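Long-range contacts in probable quinone reductase Qor (NADPH:quinone reductase) (Zeta-crystallin homolog protein) (Mycobacterium tuberculosis, PDB 4RVU), which binds NADPH and probably passes its electrons on to quinones, as other zeta-crystallin-like quinone reductases do: residues A[224-229]-A[247-252]; A[241-246]-A[267-272]; A[68-73]-A[88-93]. All blocks are in the same frame, centred on the assembly; numbering follows the deposited sequence.

Interaction 1. Residues A[224-229]-A[247-252]. With NDP (NADPH dihydro-nicotinamide-adenine-dinucleotide phosphate), chain E.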
loop_
_atom_site.group_PDB
_atom_site.type_symbol
_atom_site.label_atom_id
_atom_site.label_comp_id
_atom_site.label_asym_id
_atom_site.label_seq_id
_atom_site.Cartn_x
_atom_site.Cartn_y
_atom_site.Cartn_z
ATOM N N VAL A 224 -16.288 -2.692 3.073
ATOM C CA VAL A 224 -17.111 -3.829 3.476
ATOM C C VAL A 224 -16.277 -4.901 4.188
ATOM O O VAL A 224 -16.736 -5.532 5.145
ATOM C CB VAL A 224 -17.832 -4.412 2.248
ATOM C CG1 VAL A 224 -18.530 -5.721 2.594
ATOM C CG2 VAL A 224 -18.832 -3.389 1.698
ATOM N N GLY A 225 -15.044 -5.101 3.733
ATOM C CA GLY A 225 -14.134 -5.962 4.466
ATOM C C GLY A 225 -14.274 -7.446 4.183
ATOM O O GLY A 225 -14.020 -7.893 3.067
ATOM N N ALA A 226 -14.665 -8.212 5.197
ATOM C CA ALA A 226 -14.578 -9.680 5.136
ATOM C C ALA A 226 -15.165 -10.332 3.883
ATOM O O ALA A 226 -14.530 -11.194 3.277
ATOM C CB ALA A 226 -15.170 -10.302 6.396
ATOM N N THR A 227 -16.364 -9.924 3.480
ATOM C CA THR A 227 -17.064 -10.588 2.369
ATOM C C THR A 227 -16.660 -10.131 0.962
ATOM O O THR A 227 -17.067 -10.730 -0.038
ATOM C CB THR A 227 -18.596 -10.464 2.512
ATOM O OG1 THR A 227 -18.967 -9.082 2.461
ATOM C CG2 THR A 227 -19.051 -11.052 3.828
ATOM N N THR A 228 -15.841 -9.090 0.883
ATOM C CA THR A 228 -15.499 -8.527 -0.410
ATOM C C THR A 228 -13.994 -8.465 -0.672
ATOM O O THR A 228 -13.591 -8.267 -1.813
ATOM C CB THR A 228 -16.062 -7.114 -0.561
ATOM O OG1 THR A 228 -15.653 -6.323 0.563
ATOM C CG2 THR A 228 -17.594 -7.145 -0.629
ATOM N N PHE A 229 -13.178 -8.602 0.372
ATOM C CA PHE A 229 -11.733 -8.381 0.236
ATOM C C PHE A 229 -11.080 -9.230 -0.862
ATOM O O PHE A 229 -10.354 -8.699 -1.717
ATOM C CB PHE A 229 -10.988 -8.584 1.560
ATOM C CG PHE A 229 -9.532 -8.232 1.474
ATOM C CD1 PHE A 229 -8.594 -9.195 1.123
ATOM C CD2 PHE A 229 -9.103 -6.930 1.698
ATOM C CE1 PHE A 229 -7.254 -8.880 1.021
ATOM C CE2 PHE A 229 -7.752 -6.602 1.596
ATOM C CZ PHE A 229 -6.828 -7.589 1.255
ATOM N N ALA A 247 -14.949 -2.183 7.459
ATOM C CA ALA A 247 -15.154 -3.601 7.725
ATOM C C ALA A 247 -16.602 -3.886 8.111
ATOM O O ALA A 247 -16.856 -4.597 9.080
ATOM C CB ALA A 247 -14.224 -4.054 8.840
ATOM N N ALA A 248 -17.545 -3.325 7.363
ATOM C CA ALA A 248 -18.967 -3.454 7.688
ATOM C C ALA A 248 -19.447 -4.908 7.806
ATOM O O ALA A 248 -20.272 -5.231 8.664
ATOM C CB ALA A 248 -19.807 -2.700 6.669
ATOM N N SER A 249 -18.944 -5.775 6.935
ATOM C CA SER A 249 -19.327 -7.189 6.957
ATOM C C SER A 249 -18.512 -7.996 7.962
ATOM O O SER A 249 -18.761 -9.190 8.155
ATOM C CB SER A 249 -19.174 -7.821 5.573
ATOM O OG SER A 249 -17.807 -8.055 5.275
ATOM N N GLY A 250 -17.540 -7.350 8.604
ATOM C CA GLY A 250 -16.644 -8.056 9.506
ATOM C C GLY A 250 -15.196 -7.838 9.117
ATOM O O GLY A 250 -14.907 -7.412 7.999
ATOM N N PRO A 251 -14.273 -8.140 10.036
ATOM C CA PRO A 251 -12.846 -7.871 9.816
ATOM C C PRO A 251 -12.229 -8.753 8.729
ATOM O O PRO A 251 -12.629 -9.908 8.565
ATOM C CB PRO A 251 -12.225 -8.188 11.178
ATOM C CG PRO A 251 -13.131 -9.252 11.758
ATOM C CD PRO A 251 -14.518 -8.846 11.309
ATOM N N VAL A 252 -11.271 -8.195 7.989
ATOM C CA VAL A 252 -10.514 -8.937 6.986
ATOM C C VAL A 252 -9.428 -9.781 7.660
ATOM O O VAL A 252 -8.612 -9.251 8.423
ATOM C CB VAL A 252 -9.854 -7.983 5.964
ATOM C CG1 VAL A 252 -9.005 -8.761 4.979
ATOM C CG2 VAL A 252 -10.918 -7.177 5.228
HETATM P PA NDP E . -22.740 2.690 5.074
HETATM O O1A NDP E . -23.801 3.752 5.010
HETATM O O2A NDP E . -21.917 2.392 3.854
HETATM O O5B NDP E . -23.412 1.324 5.588
HETATM C C5B NDP E . -22.711 0.091 5.471
HETATM C C4B NDP E . -23.120 -0.557 4.159
HETATM O O4B NDP E . -22.255 -1.643 3.826
HETATM C C3B NDP E . -24.513 -1.153 4.246
HETATM O O3B NDP E . -25.521 -0.199 3.909
HETATM C C2B NDP E . -24.464 -2.299 3.255
HETATM O O2B NDP E . -24.994 -1.902 1.998
HETATM C C1B NDP E . -22.988 -2.642 3.118
HETATM N N9A NDP E . -22.790 -3.980 3.720
HETATM C C8A NDP E . -22.338 -5.072 3.082
HETATM N N7A NDP E . -22.293 -6.139 3.914
HETATM C C5A NDP E . -22.736 -5.734 5.115
HETATM C C6A NDP E . -22.948 -6.359 6.440
HETATM N N6A NDP E . -22.668 -7.665 6.643
HETATM N N1A NDP E . -23.430 -5.583 7.433
HETATM C C2A NDP E . -23.711 -4.283 7.237
HETATM N N3A NDP E . -23.545 -3.652 6.064
HETATM C C4A NDP E . -23.067 -4.310 4.983
HETATM O O3 NDP E . -21.760 3.040 6.294
HETATM P PN NDP E . -20.867 4.373 6.309
HETATM O O1N NDP E . -21.110 5.134 5.033
HETATM O O2N NDP E . -21.060 5.035 7.648
HETATM O O5D NDP E . -19.375 3.783 6.261
HETATM C C5D NDP E . -18.953 2.970 5.169
HETATM C C4D NDP E . -17.766 2.118 5.591
HETATM O O4D NDP E . -16.591 2.923 5.656
HETATM C C3D NDP E . -17.969 1.545 6.979
HETATM O O3D NDP E . -17.433 0.223 6.995
HETATM C C2D NDP E . -17.145 2.430 7.888
HETATM O O2D NDP E . -16.645 1.678 8.995
HETATM C C1D NDP E . -16.027 2.890 6.967
HETATM N N1N NDP E . -15.493 4.216 7.277
HETATM C C2N NDP E . -14.169 4.356 7.379
HETATM C C3N NDP E . -13.576 5.580 7.653
HETATM C C7N NDP E . -12.083 5.661 7.759
HETATM O O7N NDP E . -11.558 6.747 7.934
HETATM N N7N NDP E . -11.371 4.541 7.651
HETATM C C4N NDP E . -14.413 6.824 7.839
HETATM C C5N NDP E . -15.835 6.538 7.692
HETATM C C6N NDP E . -16.313 5.263 7.415
HETATM P P2B NDP E . -25.371 -2.997 0.882
HETATM O O1X NDP E . -24.792 -4.278 1.413
HETATM O O2X NDP E . -26.871 -2.977 0.833
HETATM O O3X NDP E . -24.723 -2.487 -0.372
#

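Interaction 2. Residues A[241-246]-A[267-272]. With NDP (NADPH dihydro-nicotinamide-adenine-dinucleotide phosphate), chain E.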
loop_
_atom_site.group_PDB
_atom_site.type_symbol
_atom_site.label_atom_id
_atom_site.label_comp_id
_atom_site.label_asym_id
_atom_site.label_seq_id
_atom_site.Cartn_x
_atom_site.Cartn_y
_atom_site.Cartn_z
ATOM N N THR A 241 -4.265 0.077 -6.452
ATOM C CA THR A 241 -4.307 0.308 -5.004
ATOM C C THR A 241 -5.594 -0.230 -4.401
ATOM O O THR A 241 -6.683 0.152 -4.822
ATOM C CB THR A 241 -4.209 1.810 -4.674
ATOM O OG1 THR A 241 -2.913 2.305 -5.037
ATOM C CG2 THR A 241 -4.445 2.053 -3.181
ATOM N N LEU A 242 -5.464 -1.122 -3.426
ATOM C CA LEU A 242 -6.611 -1.572 -2.650
ATOM C C LEU A 242 -6.680 -0.714 -1.393
ATOM O O LEU A 242 -5.853 -0.848 -0.488
ATOM C CB LEU A 242 -6.468 -3.048 -2.268
ATOM C CG LEU A 242 -7.764 -3.851 -2.115
ATOM C CD1 LEU A 242 -7.485 -5.309 -1.791
ATOM C CD2 LEU A 242 -8.688 -3.254 -1.056
ATOM N N ALA A 243 -7.656 0.185 -1.339
ATOM C CA ALA A 243 -7.875 0.966 -0.131
ATOM C C ALA A 243 -8.970 0.286 0.670
ATOM O O ALA A 243 -10.167 0.443 0.378
ATOM C CB ALA A 243 -8.246 2.398 -0.464
ATOM N N LEU A 244 -8.553 -0.494 1.661
ATOM C CA LEU A 244 -9.487 -1.136 2.590
ATOM C C LEU A 244 -9.751 -0.159 3.727
ATOM O O LEU A 244 -8.933 -0.031 4.642
ATOM C CB LEU A 244 -8.871 -2.430 3.134
ATOM C CG LEU A 244 -9.642 -3.166 4.234
ATOM C CD1 LEU A 244 -10.995 -3.649 3.713
ATOM C CD2 LEU A 244 -8.826 -4.331 4.750
ATOM N N PHE A 245 -10.879 0.548 3.671
ATOM C CA PHE A 245 -11.135 1.614 4.639
ATOM C C PHE A 245 -12.257 1.289 5.633
ATOM O O PHE A 245 -12.586 2.102 6.493
ATOM C CB PHE A 245 -11.404 2.946 3.922
ATOM C CG PHE A 245 -12.734 3.000 3.202
ATOM C CD1 PHE A 245 -12.877 2.454 1.935
ATOM C CD2 PHE A 245 -13.830 3.605 3.796
ATOM C CE1 PHE A 245 -14.103 2.501 1.269
ATOM C CE2 PHE A 245 -15.052 3.660 3.144
ATOM C CZ PHE A 245 -15.192 3.121 1.875
ATOM N N GLY A 246 -12.839 0.098 5.531
ATOM C CA GLY A 246 -13.936 -0.256 6.417
ATOM C C GLY A 246 -14.067 -1.757 6.559
ATOM O O GLY A 246 -13.389 -2.515 5.862
ATOM N N TYR A 267 -0.761 -2.357 -4.230
ATOM C CA TYR A 267 -0.603 -1.747 -2.920
ATOM C C TYR A 267 -1.826 -2.071 -2.102
ATOM O O TYR A 267 -2.954 -2.028 -2.624
ATOM C CB TYR A 267 -0.572 -0.229 -3.037
ATOM C CG TYR A 267 0.564 0.349 -3.831
ATOM C CD1 TYR A 267 0.488 0.446 -5.211
ATOM C CD2 TYR A 267 1.703 0.836 -3.196
ATOM C CE1 TYR A 267 1.518 0.993 -5.943
ATOM C CE2 TYR A 267 2.746 1.382 -3.925
ATOM C CZ TYR A 267 2.636 1.466 -5.296
ATOM O OH TYR A 267 3.657 2.022 -6.033
ATOM N N LEU A 268 -1.610 -2.364 -0.821
ATOM C CA LEU A 268 -2.704 -2.480 0.141
ATOM C C LEU A 268 -2.544 -1.385 1.189
ATOM O O LEU A 268 -1.461 -1.184 1.744
ATOM C CB LEU A 268 -2.710 -3.869 0.802
ATOM C CG LEU A 268 -3.734 -4.124 1.912
ATOM C CD1 LEU A 268 -5.178 -4.079 1.372
ATOM C CD2 LEU A 268 -3.460 -5.440 2.612
ATOM N N THR A 269 -3.615 -0.650 1.467
ATOM C CA THR A 269 -3.526 0.325 2.540
ATOM C C THR A 269 -4.808 0.284 3.350
ATOM O O THR A 269 -5.877 0.038 2.799
ATOM C CB THR A 269 -3.261 1.741 1.995
ATOM O OG1 THR A 269 -3.177 2.665 3.093
ATOM C CG2 THR A 269 -4.399 2.173 1.061
ATOM N N ARG A 270 -4.698 0.510 4.657
ATOM C CA ARG A 270 -5.880 0.532 5.525
ATOM C C ARG A 270 -5.897 1.866 6.259
ATOM O O ARG A 270 -5.390 1.969 7.379
ATOM C CB ARG A 270 -5.845 -0.620 6.538
ATOM C CG ARG A 270 -7.237 -1.070 7.064
ATOM C CD ARG A 270 -8.025 0.064 7.738
ATOM N NE ARG A 270 -9.355 -0.343 8.192
ATOM C CZ ARG A 270 -10.253 0.484 8.725
ATOM N NH1 ARG A 270 -9.985 1.775 8.862
ATOM N NH2 ARG A 270 -11.434 0.024 9.116
ATOM N N PRO A 271 -6.498 2.894 5.636
ATOM C CA PRO A 271 -6.412 4.230 6.224
ATOM C C PRO A 271 -7.473 4.498 7.290
ATOM O O PRO A 271 -8.516 3.824 7.357
ATOM C CB PRO A 271 -6.659 5.149 5.023
ATOM C CG PRO A 271 -7.589 4.343 4.137
ATOM C CD PRO A 271 -7.106 2.910 4.291
ATOM N N SER A 272 -7.170 5.486 8.127
ATOM C CA SER A 272 -8.101 6.028 9.108
ATOM C C SER A 272 -8.123 7.546 8.950
ATOM O O SER A 272 -7.079 8.161 8.717
ATOM C CB SER A 272 -7.651 5.639 10.517
ATOM O OG SER A 272 -8.009 6.616 11.470
HETATM P PA NDP E . -22.740 2.690 5.074
HETATM O O1A NDP E . -23.801 3.752 5.010
HETATM O O2A NDP E . -21.917 2.392 3.854
HETATM O O5B NDP E . -23.412 1.324 5.588
HETATM C C5B NDP E . -22.711 0.091 5.471
HETATM C C4B NDP E . -23.120 -0.557 4.159
HETATM O O4B NDP E . -22.255 -1.643 3.826
HETATM C C3B NDP E . -24.513 -1.153 4.246
HETATM O O3B NDP E . -25.521 -0.199 3.909
HETATM C C2B NDP E . -24.464 -2.299 3.255
HETATM O O2B NDP E . -24.994 -1.902 1.998
HETATM C C1B NDP E . -22.988 -2.642 3.118
HETATM N N9A NDP E . -22.790 -3.980 3.720
HETATM C C8A NDP E . -22.338 -5.072 3.082
HETATM N N7A NDP E . -22.293 -6.139 3.914
HETATM C C5A NDP E . -22.736 -5.734 5.115
HETATM C C6A NDP E . -22.948 -6.359 6.440
HETATM N N6A NDP E . -22.668 -7.665 6.643
HETATM N N1A NDP E . -23.430 -5.583 7.433
HETATM C C2A NDP E . -23.711 -4.283 7.237
HETATM N N3A NDP E . -23.545 -3.652 6.064
HETATM C C4A NDP E . -23.067 -4.310 4.983
HETATM O O3 NDP E . -21.760 3.040 6.294
HETATM P PN NDP E . -20.867 4.373 6.309
HETATM O O1N NDP E . -21.110 5.134 5.033
HETATM O O2N NDP E . -21.060 5.035 7.648
HETATM O O5D NDP E . -19.375 3.783 6.261
HETATM C C5D NDP E . -18.953 2.970 5.169
HETATM C C4D NDP E . -17.766 2.118 5.591
HETATM O O4D NDP E . -16.591 2.923 5.656
HETATM C C3D NDP E . -17.969 1.545 6.979
HETATM O O3D NDP E . -17.433 0.223 6.995
HETATM C C2D NDP E . -17.145 2.430 7.888
HETATM O O2D NDP E . -16.645 1.678 8.995
HETATM C C1D NDP E . -16.027 2.890 6.967
HETATM N N1N NDP E . -15.493 4.216 7.277
HETATM C C2N NDP E . -14.169 4.356 7.379
HETATM C C3N NDP E . -13.576 5.580 7.653
HETATM C C7N NDP E . -12.083 5.661 7.759
HETATM O O7N NDP E . -11.558 6.747 7.934
HETATM N N7N NDP E . -11.371 4.541 7.651
HETATM C C4N NDP E . -14.413 6.824 7.839
HETATM C C5N NDP E . -15.835 6.538 7.692
HETATM C C6N NDP E . -16.313 5.263 7.415
HETATM P P2B NDP E . -25.371 -2.997 0.882
HETATM O O1X NDP E . -24.792 -4.278 1.413
HETATM O O2X NDP E . -26.871 -2.977 0.833
HETATM O O3X NDP E . -24.723 -2.487 -0.372
HETATM O O HOH W 1 -10.844 -2.900 7.610
#

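Interaction 3. Residues A[68-73]-A[88-93]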
loop_
_atom_site.group_PDB
_atom_site.type_symbol
_atom_site.label_atom_id
_atom_site.label_comp_id
_atom_site.label_asym_id
_atom_site.label_seq_id
_atom_site.Cartn_x
_atom_site.Cartn_y
_atom_site.Cartn_z
ATOM N N CYS A 68 -23.603 18.529 13.822
ATOM C CA CYS A 68 -23.733 19.893 13.332
ATOM C C CYS A 68 -24.656 20.631 14.289
ATOM O O CYS A 68 -25.696 20.099 14.690
ATOM C CB CYS A 68 -24.328 19.911 11.926
ATOM S SG CYS A 68 -24.689 21.584 11.336
ATOM N N GLY A 69 -24.270 21.839 14.688
ATOM C CA GLY A 69 -25.141 22.658 15.518
ATOM C C GLY A 69 -24.549 24.029 15.748
ATOM O O GLY A 69 -23.649 24.443 15.024
ATOM N N THR A 70 -25.044 24.742 16.759
ATOM C CA THR A 70 -24.580 26.102 16.990
ATOM C C THR A 70 -23.590 26.157 18.141
ATOM O O THR A 70 -23.707 25.401 19.108
ATOM C CB THR A 70 -25.758 27.078 17.253
ATOM O OG1 THR A 70 -26.626 26.513 18.242
ATOM C CG2 THR A 70 -26.537 27.313 15.972
ATOM N N VAL A 71 -22.607 27.042 18.022
ATOM C CA VAL A 71 -21.622 27.207 19.085
ATOM C C VAL A 71 -22.280 27.904 20.269
ATOM O O VAL A 71 -22.652 29.081 20.182
ATOM C CB VAL A 71 -20.395 27.992 18.610
ATOM C CG1 VAL A 71 -19.411 28.184 19.761
ATOM C CG2 VAL A 71 -19.713 27.255 17.458
ATOM N N GLU A 72 -22.443 27.159 21.359
ATOM C CA GLU A 72 -23.083 27.661 22.573
ATOM C C GLU A 72 -22.048 28.368 23.452
ATOM O O GLU A 72 -22.363 29.326 24.168
ATOM C CB GLU A 72 -23.707 26.488 23.336
ATOM C CG GLU A 72 -24.454 26.868 24.606
ATOM C CD GLU A 72 -25.928 27.138 24.363
ATOM O OE1 GLU A 72 -26.346 27.144 23.186
ATOM O OE2 GLU A 72 -26.663 27.349 25.354
ATOM N N ALA A 73 -20.810 27.884 23.395
ATOM C CA ALA A 73 -19.716 28.449 24.179
ATOM C C ALA A 73 -18.372 28.036 23.594
ATOM O O ALA A 73 -18.257 26.999 22.938
ATOM C CB ALA A 73 -19.810 28.006 25.637
ATOM N N GLY A 88 -22.555 31.304 18.525
ATOM C CA GLY A 88 -23.627 31.585 17.586
ATOM C C GLY A 88 -23.422 30.985 16.203
ATOM O O GLY A 88 -24.397 30.803 15.455
ATOM N N ASP A 89 -22.170 30.698 15.844
ATOM C CA ASP A 89 -21.880 30.128 14.525
ATOM C C ASP A 89 -22.459 28.721 14.380
ATOM O O ASP A 89 -22.443 27.938 15.340
ATOM C CB ASP A 89 -20.365 30.071 14.258
ATOM C CG ASP A 89 -19.761 31.430 13.937
ATOM O OD1 ASP A 89 -20.516 32.391 13.700
ATOM O OD2 ASP A 89 -18.513 31.530 13.905
ATOM N N ARG A 90 -22.960 28.411 13.180
ATOM C CA ARG A 90 -23.374 27.054 12.825
ATOM C C ARG A 90 -22.119 26.319 12.383
ATOM O O ARG A 90 -21.401 26.792 11.493
ATOM C CB ARG A 90 -24.369 27.058 11.663
ATOM C CG ARG A 90 -25.758 27.558 11.997
ATOM C CD ARG A 90 -26.583 27.717 10.708
ATOM N NE ARG A 90 -26.938 26.422 10.164
ATOM C CZ ARG A 90 -26.753 26.042 8.903
ATOM N NH1 ARG A 90 -26.232 26.870 7.998
ATOM N NH2 ARG A 90 -27.104 24.820 8.547
ATOM N N VAL A 91 -21.848 25.179 13.004
ATOM C CA VAL A 91 -20.583 24.487 12.758
ATOM C C VAL A 91 -20.798 22.989 12.654
ATOM O O VAL A 91 -21.847 22.478 13.042
ATOM C CB VAL A 91 -19.543 24.780 13.854
ATOM C CG1 VAL A 91 -19.140 26.255 13.855
ATOM C CG2 VAL A 91 -20.048 24.331 15.224
ATOM N N VAL A 92 -19.809 22.282 12.128
ATOM C CA VAL A 92 -19.917 20.842 12.013
ATOM C C VAL A 92 -18.544 20.225 12.263
ATOM O O VAL A 92 -17.522 20.786 11.873
ATOM C CB VAL A 92 -20.523 20.425 10.644
ATOM C CG1 VAL A 92 -19.672 20.929 9.480
ATOM C CG2 VAL A 92 -20.723 18.910 10.567
ATOM N N SER A 93 -18.529 19.093 12.958
ATOM C CA SER A 93 -17.278 18.397 13.255
ATOM C C SER A 93 -17.502 16.913 13.137
ATOM O O SER A 93 -18.618 16.421 13.343
ATOM C CB SER A 93 -16.791 18.735 14.665
ATOM O OG SER A 93 -15.512 18.156 14.930
#

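Interaction 1. Residues A[224-229]-A[247-252]
Ser249 and Val224 meet twice at a single carbonyl. Ser249 N comes in the carbonyl plane, on a lone pair of Val224 O at 2.9 Å, whereas Ser249 OG sits above that plane and donates to the same Val224 O over 2.7 Å. The hydroxyl can do this because chi1 of 75° folds it back between its own backbone N and carbonyl carbon. There it also accepts Thr227 N at 3.0 Å in a fairly straight bond (162° at the hydrogen), so two bonds fix its rotation. The CG1 methyl of Val224 lies alongside this hydroxyl, and CG2 of Thr227 flanks it too.

One step along, Ala226 N reaches Gly250 O at 2.9 Å from above the carbonyl plane, on the last residue of the type I turn Ala247-Gly250. Val252 CG2 packs on Gly225 CA at 3.5 Å. The other branch, Val252 CG1, stands over one face of the Phe229 ring, 3.8 Å from its centroid, as a CH-pi contact; the two side chains cross at about a right angle.

Within 224-229, the amides of Val224 and Gly225 go to Asp222 OD1 and the hydroxyl of Thr228 to Asp222 OD2. On the cofactor side, Ser249 CA lies 3.4 Å from NDP N6A, and Val224 CG1 3.9 Å from NDP C8A. These are the loops that leave strands 217-222 and 240-244 of the Rossmann-type nucleotide-binding domain, joined here to form part of the adenosine pocket for NADPH.

Interaction 2. Residues A[241-246]-A[267-272]
Leu242 and Leu268 lie side by side and point the same way, Leu268 CD1 resting 4.0 Å from Leu242 CB; Phe229 of helix 229-234 covers both. On the other face of the sheet Ala243 CB meets Thr269 CG2 at 4.1 Å, with Val140 of helix 120-140 over the pair. Backbone bonds of the parallel pairing include Leu242 N to Tyr267 O at 2.8 Å and Thr269 N to Leu242 O at 3.0 Å.

This is the last beta-alpha-beta unit of the Rossmann-type sheet, its strands 240-244 and 267-269 linked through helix 258-262. Strand 267-269 ends the sheet within this chain but pairs antiparallel with a strand of the second subunit, where Thr269 OG1 is bonded to Val266 O of that subunit.

With CG anti to its backbone N (chi1 -155°), Arg270 sets CG 3.1 Å from Leu244 O, and a bend at chi2 carries the chain on toward Phe245 and Gly246. One guanidinium face lies against the Phe245-Gly246 peptide, while water 1 sits at the edge, accepting from Arg270 NE at 3.0 Å. Arg270 NH1 bends to Pro271 O at 2.9 Å (133° at the hydrogen), which also receives the nicotinamide amide, NDP N7N, at 3.0 Å.

Interaction 3. Residues A[68-73]-A[88-93]
The GroES-like domain that this enzyme shares with alcohol dehydrogenases is built on a mixed sheet, and strands 67-74 and 90-93 form one of its antiparallel pairs. The axes of 68-73 and 90-93 make 122°, and from 68-73 it is Cys68 to Val71 that do the touching. At the middle Gly69 and Val91 make a hydrogen-bonded pair, Gly69 N giving to Val91 O at 3.0 Å and Val91 N to Gly69 O at 2.8 Å. The flanking non-hydrogen-bonded pairs, Cys68 with Val92 and Thr70 with Arg90, put their side chains on one face. There Val92 CG2, anti to its own backbone N, packs on Cys68 CB at 4.0 Å, and Ala123 and Ala124 of helix 120-140 close over the cysteine. Farther along, the methyl CG2 of Thr70 touches the aliphatic stem of Arg90 at CG, 4.1 Å away; the guanidinium goes on to Val118 O and the hydroxyl of Ser120.

Val91 and Val71 cross at about a right angle, CG2 against CG2 at 3.7 Å. Val91 CG2 is tucked between its own backbone N and carbonyl carbon (CG1 at chi1 -65°), which also brings it near Gly69 O. Backbone bonds continue into the loop before strand 90-93: Val71 N bonds Asp89 O at 2.8 Å, and Gly88 N, also at 2.8 Å, comes in plane onto a lone pair of Val71 O.

How the interactions relate
Interactions 1 and 2 are neighbours in the nucleotide-binding domain, their centres 12 Å apart and their segments alternating along the chain. Side chains pack between them: Val252 CG2 meets Leu244 CD2 at 3.6 Å, and the Phe229 ring touches Leu268 CD1 through CE2, also at 3.6 Å. Both border the same NADPH, interaction 1 mainly along the adenosine half and interaction 2 at the nicotinamide carboxamide. Interaction 3 belongs to the GroES-like part, on the opposite side of the chain's centre, about 35 Å from interaction 1 and 32 Å from interaction 2 between centres. The side chain of Val92 remains about 14 Å from the cofactor, so interaction 3 is structural packing away from the pocket.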